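Local coordinates for diol-dehydratase (Roseburia inulinivorans, PDB 5I2A), which catalyses the B12-independent dehydration of 1,2-propanediol as a member of the glycyl radical enzyme family, at residues 775-780 with 786-791; 396-401 with 771-776; 34-39 with 62-67; 55-60 with 215-220. One frame throughout, in Å; residues are numbered along the deposited sequence.

Interaction 1: residues 775-780 with 786-791; sequences SLIRGY and MHMQFN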
loop_
_atom_site.group_PDB
_atom_site.type_symbol
_atom_site.label_atom_id
_atom_site.label_comp_id
_atom_site.label_asym_id
_atom_site.label_seq_id
_atom_site.Cartn_x
_atom_site.Cartn_y
_atom_site.Cartn_z
ATOM N N SER A 775 -9.526 50.850 11.664
ATOM C CA SER A 775 -10.669 51.143 10.801
ATOM C C SER A 775 -10.436 50.752 9.353
ATOM O O SER A 775 -11.366 50.363 8.658
ATOM C CB SER A 775 -11.025 52.634 10.862
ATOM O OG SER A 775 -11.546 52.955 12.131
ATOM N N LEU A 776 -9.205 50.905 8.886
ATOM C CA LEU A 776 -8.849 50.455 7.546
ATOM C C LEU A 776 -9.115 48.961 7.406
ATOM O O LEU A 776 -9.781 48.530 6.463
ATOM C CB LEU A 776 -7.382 50.757 7.241
ATOM C CG LEU A 776 -6.859 50.318 5.876
ATOM C CD1 LEU A 776 -7.524 51.113 4.763
ATOM C CD2 LEU A 776 -5.341 50.470 5.805
ATOM N N ILE A 777 -8.603 48.185 8.359
ATOM C CA ILE A 777 -8.794 46.737 8.379
ATOM C C ILE A 777 -10.279 46.358 8.449
ATOM O O ILE A 777 -10.750 45.535 7.676
ATOM C CB ILE A 777 -8.055 46.093 9.565
ATOM C CG1 ILE A 777 -6.544 46.311 9.437
ATOM C CG2 ILE A 777 -8.365 44.588 9.645
ATOM C CD1 ILE A 777 -5.756 45.899 10.686
ATOM N N ARG A 778 -11.020 46.972 9.365
ATOM C CA ARG A 778 -12.445 46.677 9.477
ATOM C C ARG A 778 -13.237 47.046 8.215
ATOM O O ARG A 778 -14.177 46.353 7.864
ATOM C CB ARG A 778 -13.038 47.382 10.688
ATOM C CG ARG A 778 -12.614 46.758 11.994
ATOM C CD ARG A 778 -13.621 47.055 13.071
ATOM N NE ARG A 778 -13.327 46.394 14.341
ATOM C CZ ARG A 778 -13.580 45.115 14.600
ATOM N NH1 ARG A 778 -14.105 44.327 13.673
ATOM N NH2 ARG A 778 -13.300 44.620 15.791
ATOM N N GLY A 779 -12.853 48.122 7.532
ATOM C CA GLY A 779 -13.510 48.499 6.290
ATOM C C GLY A 779 -13.397 47.421 5.218
ATOM O O GLY A 779 -14.340 47.161 4.477
ATOM N N TYR A 780 -12.225 46.799 5.132
ATOM C CA TYR A 780 -11.995 45.668 4.232
ATOM C C TYR A 780 -12.746 44.419 4.708
ATOM O O TYR A 780 -13.411 43.744 3.924
ATOM C CB TYR A 780 -10.494 45.395 4.138
ATOM C CG TYR A 780 -10.095 44.206 3.313
ATOM C CD1 TYR A 780 -10.334 44.170 1.949
ATOM C CD2 TYR A 780 -9.440 43.131 3.893
ATOM C CE1 TYR A 780 -9.942 43.079 1.182
ATOM C CE2 TYR A 780 -9.047 42.033 3.134
ATOM C CZ TYR A 780 -9.299 42.022 1.782
ATOM O OH TYR A 780 -8.922 40.947 1.026
ATOM N N MET A 786 -10.700 38.593 3.625
ATOM C CA MET A 786 -10.372 37.532 4.576
ATOM C C MET A 786 -9.175 37.846 5.492
ATOM O O MET A 786 -9.123 37.420 6.644
ATOM C CB MET A 786 -10.112 36.226 3.814
ATOM C CG MET A 786 -9.789 35.033 4.710
ATOM S SD MET A 786 -9.467 33.494 3.817
ATOM C CE MET A 786 -11.019 33.273 2.947
ATOM N N HIS A 787 -8.213 38.586 4.967
ATOM C CA HIS A 787 -6.926 38.728 5.625
ATOM C C HIS A 787 -6.191 39.987 5.190
ATOM O O HIS A 787 -6.274 40.382 4.033
ATOM C CB HIS A 787 -6.051 37.506 5.330
ATOM C CG HIS A 787 -4.591 37.785 5.458
ATOM N ND1 HIS A 787 -3.849 38.347 4.439
ATOM C CD2 HIS A 787 -3.742 37.637 6.501
ATOM C CE1 HIS A 787 -2.603 38.506 4.842
ATOM N NE2 HIS A 787 -2.510 38.081 6.091
ATOM N N MET A 788 -5.468 40.605 6.123
ATOM C CA MET A 788 -4.580 41.726 5.806
ATOM C C MET A 788 -3.341 41.679 6.676
ATOM O O MET A 788 -3.403 41.253 7.829
ATOM C CB MET A 788 -5.266 43.080 6.012
ATOM C CG MET A 788 -6.111 43.564 4.865
ATOM S SD MET A 788 -6.638 45.286 5.123
ATOM C CE MET A 788 -5.430 46.201 4.160
ATOM N N GLN A 789 -2.224 42.152 6.134
ATOM C CA GLN A 789 -0.990 42.270 6.908
ATOM C C GLN A 789 -0.116 43.393 6.353
ATOM O O GLN A 789 -0.225 43.755 5.185
ATOM C CB GLN A 789 -0.219 40.958 6.899
ATOM C CG GLN A 789 0.224 40.572 5.505
ATOM C CD GLN A 789 0.840 39.178 5.431
ATOM O OE1 GLN A 789 1.768 38.952 4.658
ATOM N NE2 GLN A 789 0.332 38.248 6.237
ATOM N N PHE A 790 0.761 43.923 7.199
ATOM C CA PHE A 790 1.380 45.211 6.931
ATOM C C PHE A 790 2.872 45.275 7.189
ATOM O O PHE A 790 3.359 44.861 8.243
ATOM C CB PHE A 790 0.711 46.293 7.777
ATOM C CG PHE A 790 -0.774 46.362 7.605
ATOM C CD1 PHE A 790 -1.608 45.522 8.325
ATOM C CD2 PHE A 790 -1.334 47.284 6.750
ATOM C CE1 PHE A 790 -2.976 45.594 8.172
ATOM C CE2 PHE A 790 -2.695 47.363 6.602
ATOM C CZ PHE A 790 -3.515 46.517 7.318
ATOM N N ASN A 791 3.587 45.808 6.209
ATOM C CA ASN A 791 4.891 46.406 6.454
ATOM C C ASN A 791 4.667 47.823 6.941
ATOM O O ASN A 791 3.751 48.503 6.478
ATOM C CB ASN A 791 5.748 46.429 5.190
ATOM C CG ASN A 791 6.593 45.196 5.040
ATOM O OD1 ASN A 791 7.393 44.866 5.919
ATOM N ND2 ASN A 791 6.405 44.484 3.925
HETATM O O HOH W 1 -7.499 38.859 2.113
#
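I777 and M788 mark the closest pass of the two backbones, their CA atoms 7.0 Å apart, where helix 775-780 lies against strand 787-791. The short axes run close to antiparallel, at 154°. Three side chains of the helix, L776, I777 and Y780, touch the strand and the residue before it. Y780 does most at the turn end: with CG anti to the backbone N (chi1 176°), its ring swings over to the strand, and CD2 comes to 3.5 Å from M788 CG. The thioether follows, M788 SD lying 4.5 Å from the centroid of the Y780 ring and well off its normal, an oblique Met-aromatic contact. At the phenol end, a water lies in the ring plane, 2.8 Å from Y780 OH, and donates to H787 O over 2.7 Å. One water thus ties the hydroxyl to a strand carbonyl. A phenylalanine in place of Y780 could keep the ring against M788, but the water would probably lose its anchor on the helix side and hold H787 O less firmly. Further along, I777 CG1 reaches F790 CZ at 3.7 Å, with I777 CD1 beside it near CE1, while L776 CD2 touches F790 CE2 more loosely. The pair forms the second half of a beta-alpha-beta unit, 756-759, 766-781 and 787-792. Helix 734-741 packs on L776, Y780 and M788, while strand 409-412 lies beside H787 and F790 of the strand and is also touched by I777 of the helix.

Interaction 2: residues 396-401 with 771-776; sequences RAAELT and ESFISL
The phenyl ring of F773 is the flat group here, and helix 396-401 meets it obliquely at two places. A398 CB sits 3.6 Å from F773 CD2 and only slightly farther from CE2. At the far end of the ring, T401 CG2 comes to 3.8 Å from F773 CZ, with T401 CB close behind. F790 adds an edge-to-face ring contact from the strand beyond. The ring gets there because F773 CG stands anti to the backbone N (chi1 172°), which sends it out from its own helix across to the other. Here two helices cross nearly at right angles, 101° between short axes 10.0 Å apart, with the small A398 at the crossing. Both serve the same mixed sheet: helix 391-402 links the parallel neighbours 380-385 and 409-412, and helix 766-781 leads into 787-792, an arrangement consistent with one half of the ten-stranded barrel of glycyl radical enzymes. An alanine in place of F773 is likely to open a gap between the helices, with A398 CB and T401 CG2 robbed of their aromatic partner. I774 brings its tip near, CD1 lying 4.1 Å from A398 CB. T401 turns its methyl to the ring while OG1 is hydrogen-bonded to L407 O and to Y410 OH, so a buried hydroxyl is satisfied beside an apolar contact. R396 NH1 makes a weak, bent salt bridge to E399 OE2, 3.4 Å long, and NH2 of the same guanidinium forms a salt bridge with E372.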
loop_
_atom_site.group_PDB
_atom_site.type_symbol
_atom_site.label_atom_id
_atom_site.label_comp_id
_atom_site.label_asym_id
_atom_site.label_seq_id
_atom_site.Cartn_x
_atom_site.Cartn_y
_atom_site.Cartn_z
ATOM N N ARG A 396 -3.323 46.836 20.957
ATOM C CA ARG A 396 -2.025 46.262 21.272
ATOM C C ARG A 396 -1.398 45.583 20.043
ATOM O O ARG A 396 -0.187 45.641 19.836
ATOM C CB ARG A 396 -2.159 45.257 22.411
ATOM C CG ARG A 396 -0.859 44.679 22.862
ATOM C CD ARG A 396 -0.111 45.648 23.770
ATOM N NE ARG A 396 1.130 45.057 24.253
ATOM C CZ ARG A 396 2.307 45.196 23.649
ATOM N NH1 ARG A 396 2.401 45.915 22.535
ATOM N NH2 ARG A 396 3.392 44.623 24.164
ATOM N N ALA A 397 -2.230 44.934 19.235
ATOM C CA ALA A 397 -1.762 44.330 17.988
ATOM C C ALA A 397 -1.237 45.422 17.050
ATOM O O ALA A 397 -0.172 45.286 16.455
ATOM C CB ALA A 397 -2.882 43.531 17.318
ATOM N N ALA A 398 -1.999 46.507 16.946
ATOM C CA ALA A 398 -1.641 47.623 16.080
ATOM C C ALA A 398 -0.308 48.236 16.522
ATOM O O ALA A 398 0.515 48.600 15.694
ATOM C CB ALA A 398 -2.754 48.675 16.071
ATOM N N GLU A 399 -0.098 48.303 17.831
ATOM C CA GLU A 399 1.172 48.763 18.381
ATOM C C GLU A 399 2.334 47.897 17.915
ATOM O O GLU A 399 3.407 48.406 17.602
ATOM C CB GLU A 399 1.131 48.774 19.913
ATOM C CG GLU A 399 0.274 49.885 20.505
ATOM C CD GLU A 399 -0.069 49.661 21.980
ATOM O OE1 GLU A 399 -0.899 50.425 22.519
ATOM O OE2 GLU A 399 0.476 48.719 22.592
ATOM N N LEU A 400 2.121 46.586 17.887
ATOM C CA LEU A 400 3.150 45.686 17.397
ATOM C C LEU A 400 3.396 45.917 15.911
ATOM O O LEU A 400 4.534 45.979 15.477
ATOM C CB LEU A 400 2.776 44.223 17.646
ATOM C CG LEU A 400 3.859 43.204 17.294
ATOM C CD1 LEU A 400 5.094 43.402 18.159
ATOM C CD2 LEU A 400 3.320 41.784 17.450
ATOM N N THR A 401 2.324 46.051 15.135
ATOM C CA THR A 401 2.470 46.263 13.703
ATOM C C THR A 401 3.256 47.548 13.421
ATOM O O THR A 401 4.083 47.595 12.520
ATOM C CB THR A 401 1.105 46.316 13.003
ATOM O OG1 THR A 401 0.394 45.106 13.275
ATOM C CG2 THR A 401 1.271 46.471 11.499
ATOM N N GLU A 771 -5.903 53.990 15.560
ATOM C CA GLU A 771 -7.339 53.847 15.410
ATOM C C GLU A 771 -7.750 53.867 13.944
ATOM O O GLU A 771 -8.618 53.106 13.547
ATOM C CB GLU A 771 -8.083 54.935 16.201
ATOM C CG GLU A 771 -8.308 54.528 17.654
ATOM C CD GLU A 771 -8.770 55.668 18.544
ATOM O OE1 GLU A 771 -9.238 56.698 18.012
ATOM O OE2 GLU A 771 -8.669 55.522 19.785
ATOM N N SER A 772 -7.136 54.710 13.125
ATOM C CA SER A 772 -7.503 54.690 11.714
ATOM C C SER A 772 -6.929 53.445 11.013
ATOM O O SER A 772 -7.513 52.962 10.051
ATOM C CB SER A 772 -7.059 55.971 11.000
ATOM O OG SER A 772 -5.762 56.327 11.383
ATOM N N PHE A 773 -5.811 52.925 11.518
ATOM C CA PHE A 773 -5.276 51.633 11.078
ATOM C C PHE A 773 -6.324 50.527 11.273
ATOM O O PHE A 773 -6.675 49.822 10.322
ATOM C CB PHE A 773 -3.991 51.310 11.842
ATOM C CG PHE A 773 -3.451 49.914 11.620
ATOM C CD1 PHE A 773 -2.744 49.599 10.476
ATOM C CD2 PHE A 773 -3.608 48.935 12.591
ATOM C CE1 PHE A 773 -2.214 48.323 10.292
ATOM C CE2 PHE A 773 -3.083 47.661 12.420
ATOM C CZ PHE A 773 -2.381 47.354 11.263
ATOM N N ILE A 774 -6.847 50.408 12.490
ATOM C CA ILE A 774 -7.886 49.416 12.789
ATOM C C ILE A 774 -9.125 49.601 11.889
ATOM O O ILE A 774 -9.697 48.626 11.398
ATOM C CB ILE A 774 -8.312 49.470 14.275
ATOM C CG1 ILE A 774 -7.145 49.110 15.200
ATOM C CG2 ILE A 774 -9.526 48.580 14.544
ATOM C CD1 ILE A 774 -6.635 47.714 15.026
ATOM N N SER A 775 -9.526 50.850 11.664
ATOM C CA SER A 775 -10.669 51.143 10.801
ATOM C C SER A 775 -10.436 50.752 9.353
ATOM O O SER A 775 -11.366 50.363 8.658
ATOM C CB SER A 775 -11.025 52.634 10.862
ATOM O OG SER A 775 -11.546 52.955 12.131
ATOM N N LEU A 776 -9.205 50.905 8.886
ATOM C CA LEU A 776 -8.849 50.455 7.546
ATOM C C LEU A 776 -9.115 48.961 7.406
ATOM O O LEU A 776 -9.781 48.530 6.463
ATOM C CB LEU A 776 -7.382 50.757 7.241
ATOM C CG LEU A 776 -6.859 50.318 5.876
ATOM C CD1 LEU A 776 -7.524 51.113 4.763
ATOM C CD2 LEU A 776 -5.341 50.470 5.805
#

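Interaction 3: residues 34-39 with 62-67; sequences AELITE and KNLPII
L36 alone carries the helix side of this contact with N63 and L64. Just before it, E35 holds R120 in a salt bridge. L36 then points toward the end of helix 49-63. Its CG stands anti to the carbonyl carbon (chi1 -68°), and the isopropyl fork straddles the place where the helix gives way to loop. One branch, CD2, lies 3.6 Å from N63 CB. The other, CD1, reaches L64 N at 3.6 Å and, more loosely, L64 CD1 at 4.0 Å. L64 is the first residue to leave helical backbone angles, so the leucine packs on the chain as it turns out of the helix. Next in order, I37 turns to A56 and I60 farther back on helix 49-63, while T38 OG1 accepts from W128 NE1 on another side. The amide of N63 folds back to its own helix, where ND2 bonds to H59 O, and it is CB, not the amide, that meets L36. The contact between the segments is thus apolar and rests on van der Waals fit, with the polar ends of E35, T38 and N63 engaged elsewhere.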
loop_
_atom_site.group_PDB
_atom_site.type_symbol
_atom_site.label_atom_id
_atom_site.label_comp_id
_atom_site.label_asym_id
_atom_site.label_seq_id
_atom_site.Cartn_x
_atom_site.Cartn_y
_atom_site.Cartn_z
ATOM N N ALA A 34 20.155 11.530 9.323
ATOM C CA ALA A 34 20.223 10.702 8.128
ATOM C C ALA A 34 20.906 9.383 8.456
ATOM O O ALA A 34 20.481 8.327 8.003
ATOM C CB ALA A 34 20.951 11.429 7.015
ATOM N N GLU A 35 21.956 9.443 9.270
ATOM C CA GLU A 35 22.629 8.221 9.699
ATOM C C GLU A 35 21.703 7.333 10.528
ATOM O O GLU A 35 21.668 6.122 10.347
ATOM C CB GLU A 35 23.890 8.552 10.503
ATOM C CG GLU A 35 24.986 9.132 9.630
ATOM C CD GLU A 35 26.272 9.403 10.386
ATOM O OE1 GLU A 35 26.223 9.618 11.607
ATOM O OE2 GLU A 35 27.334 9.387 9.743
ATOM N N LEU A 36 20.951 7.935 11.436
ATOM C CA LEU A 36 20.111 7.157 12.325
ATOM C C LEU A 36 18.882 6.556 11.627
ATOM O O LEU A 36 18.497 5.431 11.930
ATOM C CB LEU A 36 19.682 8.001 13.523
ATOM C CG LEU A 36 20.836 8.365 14.475
ATOM C CD1 LEU A 36 20.400 9.442 15.460
ATOM C CD2 LEU A 36 21.360 7.129 15.211
ATOM N N ILE A 37 18.276 7.283 10.694
ATOM C CA ILE A 37 17.116 6.730 9.993
ATOM C C ILE A 37 17.573 5.576 9.089
ATOM O O ILE A 37 16.902 4.549 9.000
ATOM C CB ILE A 37 16.345 7.810 9.196
ATOM C CG1 ILE A 37 14.989 7.263 8.745
ATOM C CG2 ILE A 37 17.168 8.369 8.028
ATOM C CD1 ILE A 37 14.102 8.301 8.089
ATOM N N THR A 38 18.740 5.730 8.472
ATOM C CA THR A 38 19.329 4.685 7.646
ATOM C C THR A 38 19.668 3.440 8.459
ATOM O O THR A 38 19.364 2.328 8.069
ATOM C CB THR A 38 20.585 5.197 6.950
ATOM O OG1 THR A 38 20.209 6.221 6.029
ATOM C CG2 THR A 38 21.283 4.086 6.185
ATOM N N GLU A 39 20.283 3.649 9.609
ATOM C CA GLU A 39 20.596 2.575 10.536
ATOM C C GLU A 39 19.353 1.781 10.935
ATOM O O GLU A 39 19.360 0.552 10.944
ATOM C CB GLU A 39 21.247 3.168 11.774
ATOM C CG GLU A 39 22.082 2.241 12.581
ATOM C CD GLU A 39 23.072 3.022 13.421
ATOM O OE1 GLU A 39 22.677 3.555 14.476
ATOM O OE2 GLU A 39 24.240 3.133 12.997
ATOM N N LYS A 62 16.265 8.266 20.399
ATOM C CA LYS A 62 17.137 7.655 21.398
ATOM C C LYS A 62 18.574 8.138 21.245
ATOM O O LYS A 62 19.273 8.294 22.229
ATOM C CB LYS A 62 17.098 6.126 21.314
ATOM C CG LYS A 62 15.992 5.498 22.137
ATOM C CD LYS A 62 15.729 4.036 21.757
ATOM C CE LYS A 62 16.955 3.150 21.953
ATOM N NZ LYS A 62 16.754 1.789 21.353
ATOM N N ASN A 63 19.002 8.403 20.016
ATOM C CA ASN A 63 20.426 8.608 19.750
ATOM C C ASN A 63 20.857 9.964 19.217
ATOM O O ASN A 63 22.044 10.262 19.199
ATOM C CB ASN A 63 20.919 7.529 18.774
ATOM C CG ASN A 63 20.773 6.126 19.352
ATOM O OD1 ASN A 63 21.514 5.745 20.243
ATOM N ND2 ASN A 63 19.799 5.371 18.863
ATOM N N LEU A 64 19.908 10.775 18.766
ATOM C CA LEU A 64 20.242 12.080 18.223
ATOM C C LEU A 64 20.959 12.921 19.293
ATOM O O LEU A 64 20.513 12.978 20.424
ATOM C CB LEU A 64 18.981 12.782 17.738
ATOM C CG LEU A 64 19.110 13.902 16.718
ATOM C CD1 LEU A 64 19.739 13.395 15.411
ATOM C CD2 LEU A 64 17.728 14.536 16.471
ATOM N N PRO A 65 22.098 13.532 18.942
ATOM C CA PRO A 65 22.784 14.373 19.930
ATOM C C PRO A 65 21.847 15.457 20.453
ATOM O O PRO A 65 21.088 16.054 19.679
ATOM C CB PRO A 65 23.948 14.969 19.143
ATOM C CG PRO A 65 24.236 13.918 18.074
ATOM C CD PRO A 65 22.846 13.442 17.676
ATOM N N ILE A 66 21.863 15.653 21.765
ATOM C CA ILE A 66 21.068 16.693 22.380
ATOM C C ILE A 66 22.006 17.691 23.046
ATOM O O ILE A 66 23.179 17.389 23.297
ATOM C CB ILE A 66 20.078 16.135 23.416
ATOM C CG1 ILE A 66 20.836 15.499 24.586
ATOM C CG2 ILE A 66 19.098 15.148 22.758
ATOM C CD1 ILE A 66 19.951 15.206 25.767
ATOM N N ILE A 67 21.482 18.877 23.319
ATOM C CA ILE A 67 22.266 19.937 23.927
ATOM C C ILE A 67 21.321 20.872 24.667
ATOM O O ILE A 67 20.184 21.054 24.261
ATOM C CB ILE A 67 23.103 20.704 22.865
ATOM C CG1 ILE A 67 24.025 21.732 23.518
ATOM C CG2 ILE A 67 22.199 21.387 21.829
ATOM C CD1 ILE A 67 25.055 22.318 22.556
#

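Interaction 4: residues 55-60 with 215-220; sequences RAFEHI and DAVITY
F57 and E58 of helix 49-63 pack against A216 and V217 of helix 200-233, a parallel helix pair whose short axes run 5° apart in direction and 8.8 Å apart in space. F57 reaches outward from its helix. CB and CG stay short of the other helix, and CG anti to the backbone N (chi1 -174°) swings the ring toward it. CD2 makes the first, loose contact, with the A216 methyl. Beyond it CE2 comes to 3.7 Å from V217 CG2, and CZ at the tip stays near the same methyl; the two side chains meet at a slant. Outside the pair, V275 and E279 of helix 262-279 also touch F57, so the ring sits among three helices. The backbones come much closer where A216 faces E58: the CA atoms are 4.7 Å apart, and A216 CB lies 3.6 Å from E58 CA. An alanine suits so tight an approach. The E58 chain, extended beyond CG, runs outward from its helix, where OE1 takes R55 NH1 from one turn earlier at 3.1 Å on the syn side. OE1 lies nearly in the guanidinium plane and NH1 a little out of the carboxylate plane, and the bond is fairly straight at 160°. D215 OD1, at the start of the other segment, is in a salt bridge with K183. One turn on, the hydroxyl of T219 donates to D215 O at 2.9 Å, reaching it from the opposite face of the carbonyl to T219 N.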
loop_
_atom_site.group_PDB
_atom_site.type_symbol
_atom_site.label_atom_id
_atom_site.label_comp_id
_atom_site.label_asym_id
_atom_site.label_seq_id
_atom_site.Cartn_x
_atom_site.Cartn_y
_atom_site.Cartn_z
ATOM N N ARG A 55 9.831 2.713 14.405
ATOM C CA ARG A 55 11.128 2.255 14.875
ATOM C C ARG A 55 12.231 3.250 14.514
ATOM O O ARG A 55 13.148 3.448 15.284
ATOM C CB ARG A 55 11.462 0.870 14.304
ATOM C CG ARG A 55 10.599 -0.257 14.876
ATOM C CD ARG A 55 10.911 -0.517 16.335
ATOM N NE ARG A 55 10.168 -1.667 16.851
ATOM C CZ ARG A 55 9.945 -1.889 18.141
ATOM N NH1 ARG A 55 10.406 -1.032 19.047
ATOM N NH2 ARG A 55 9.259 -2.959 18.527
ATOM N N ALA A 56 12.143 3.868 13.344
ATOM C CA ALA A 56 13.153 4.845 12.969
ATOM C C ALA A 56 13.026 6.108 13.852
ATOM O O ALA A 56 14.020 6.637 14.316
ATOM C CB ALA A 56 13.047 5.185 11.496
ATOM N N PHE A 57 11.797 6.553 14.101
ATOM C CA PHE A 57 11.537 7.700 14.975
ATOM C C PHE A 57 12.088 7.378 16.360
ATOM O O PHE A 57 12.765 8.189 16.974
ATOM C CB PHE A 57 10.037 8.001 15.021
ATOM C CG PHE A 57 9.649 9.261 15.774
ATOM C CD1 PHE A 57 10.210 10.490 15.468
ATOM C CD2 PHE A 57 8.650 9.213 16.743
ATOM C CE1 PHE A 57 9.808 11.644 16.134
ATOM C CE2 PHE A 57 8.233 10.361 17.404
ATOM C CZ PHE A 57 8.813 11.578 17.095
ATOM N N GLU A 58 11.818 6.167 16.828
ATOM C CA GLU A 58 12.362 5.712 18.096
ATOM C C GLU A 58 13.895 5.746 18.098
ATOM O O GLU A 58 14.502 6.261 19.029
ATOM C CB GLU A 58 11.858 4.311 18.409
ATOM C CG GLU A 58 12.558 3.600 19.564
ATOM C CD GLU A 58 12.064 2.166 19.698
ATOM O OE1 GLU A 58 12.352 1.366 18.798
ATOM O OE2 GLU A 58 11.363 1.850 20.671
ATOM N N HIS A 59 14.509 5.225 17.043
ATOM C CA HIS A 59 15.960 5.144 16.984
ATOM C C HIS A 59 16.585 6.533 16.899
ATOM O O HIS A 59 17.636 6.779 17.483
ATOM C CB HIS A 59 16.403 4.305 15.798
ATOM C CG HIS A 59 17.846 3.909 15.842
ATOM N ND1 HIS A 59 18.370 3.123 16.844
ATOM C CD2 HIS A 59 18.864 4.163 14.989
ATOM C CE1 HIS A 59 19.655 2.923 16.614
ATOM N NE2 HIS A 59 19.977 3.539 15.492
ATOM N N ILE A 60 15.942 7.430 16.159
ATOM C CA ILE A 60 16.416 8.796 16.047
ATOM C C ILE A 60 16.343 9.493 17.416
ATOM O O ILE A 60 17.308 10.094 17.846
ATOM C CB ILE A 60 15.616 9.600 14.991
ATOM C CG1 ILE A 60 15.890 9.073 13.588
ATOM C CG2 ILE A 60 15.971 11.073 15.055
ATOM C CD1 ILE A 60 14.797 9.373 12.600
ATOM N N ASP A 215 6.415 6.426 23.324
ATOM C CA ASP A 215 7.495 6.083 24.246
ATOM C C ASP A 215 8.844 6.665 23.801
ATOM O O ASP A 215 9.669 7.015 24.640
ATOM C CB ASP A 215 7.590 4.568 24.425
ATOM C CG ASP A 215 6.478 4.025 25.315
ATOM O OD1 ASP A 215 6.022 4.769 26.209
ATOM O OD2 ASP A 215 6.051 2.868 25.122
ATOM N N ALA A 216 9.051 6.800 22.493
ATOM C CA ALA A 216 10.248 7.451 21.973
ATOM C C ALA A 216 10.352 8.927 22.409
ATOM O O ALA A 216 11.422 9.414 22.744
ATOM C CB ALA A 216 10.278 7.354 20.459
ATOM N N VAL A 217 9.235 9.636 22.386
ATOM C CA VAL A 217 9.242 11.036 22.778
ATOM C C VAL A 217 9.457 11.152 24.297
ATOM O O VAL A 217 10.139 12.051 24.765
ATOM C CB VAL A 217 7.939 11.738 22.373
ATOM C CG1 VAL A 217 7.931 13.189 22.853
ATOM C CG2 VAL A 217 7.738 11.658 20.849
ATOM N N ILE A 218 8.871 10.234 25.057
ATOM C CA ILE A 218 9.045 10.219 26.497
ATOM C C ILE A 218 10.511 9.993 26.810
ATOM O O ILE A 218 11.108 10.712 27.615
ATOM C CB ILE A 218 8.191 9.140 27.164
ATOM C CG1 ILE A 218 6.713 9.497 27.013
ATOM C CG2 ILE A 218 8.593 8.977 28.638
ATOM C CD1 ILE A 218 5.742 8.400 27.406
ATOM N N THR A 219 11.085 9.010 26.129
ATOM C CA THR A 219 12.510 8.746 26.206
ATOM C C THR A 219 13.322 9.998 25.911
ATOM O O THR A 219 14.303 10.294 26.601
ATOM C CB THR A 219 12.922 7.645 25.222
ATOM O OG1 THR A 219 12.353 6.401 25.640
ATOM C CG2 THR A 219 14.443 7.521 25.161
ATOM N N TYR A 220 12.913 10.727 24.877
ATOM C CA TYR A 220 13.646 11.910 24.448
ATOM C C TYR A 220 13.690 12.951 25.571
ATOM O O TYR A 220 14.745 13.473 25.902
ATOM C CB TYR A 220 13.012 12.514 23.188
ATOM C CG TYR A 220 13.841 13.598 22.542
ATOM C CD1 TYR A 220 15.087 13.316 22.017
ATOM C CD2 TYR A 220 13.365 14.900 22.443
ATOM C CE1 TYR A 220 15.850 14.299 21.413
ATOM C CE2 TYR A 220 14.114 15.885 21.839
ATOM C CZ TYR A 220 15.357 15.583 21.334
ATOM O OH TYR A 220 16.111 16.564 20.750
#

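How the interactions relate
The four contacts fall into two pairs. Interactions 1 and 2 share S775 and L776 of helix 766-781, their centres about 9 Å apart; F790 CD1 lies 3.5 Å from F773 CE1, and F790 CB touches T401 CG2, so strand and both helices form one core. Interactions 3 and 4 share helix 49-63, with centres about 10 Å apart. E39 OE1 and H59 NE2 join them at 2.9 Å, probably by a hydrogen bond, and I66 packs on Y220. Between the pairs, centres lie about 44 to 46 Å apart. Strand 787-792 belongs to the same sequence family region as G817, the predicted glycyl radical site, not present as a radical in this structure.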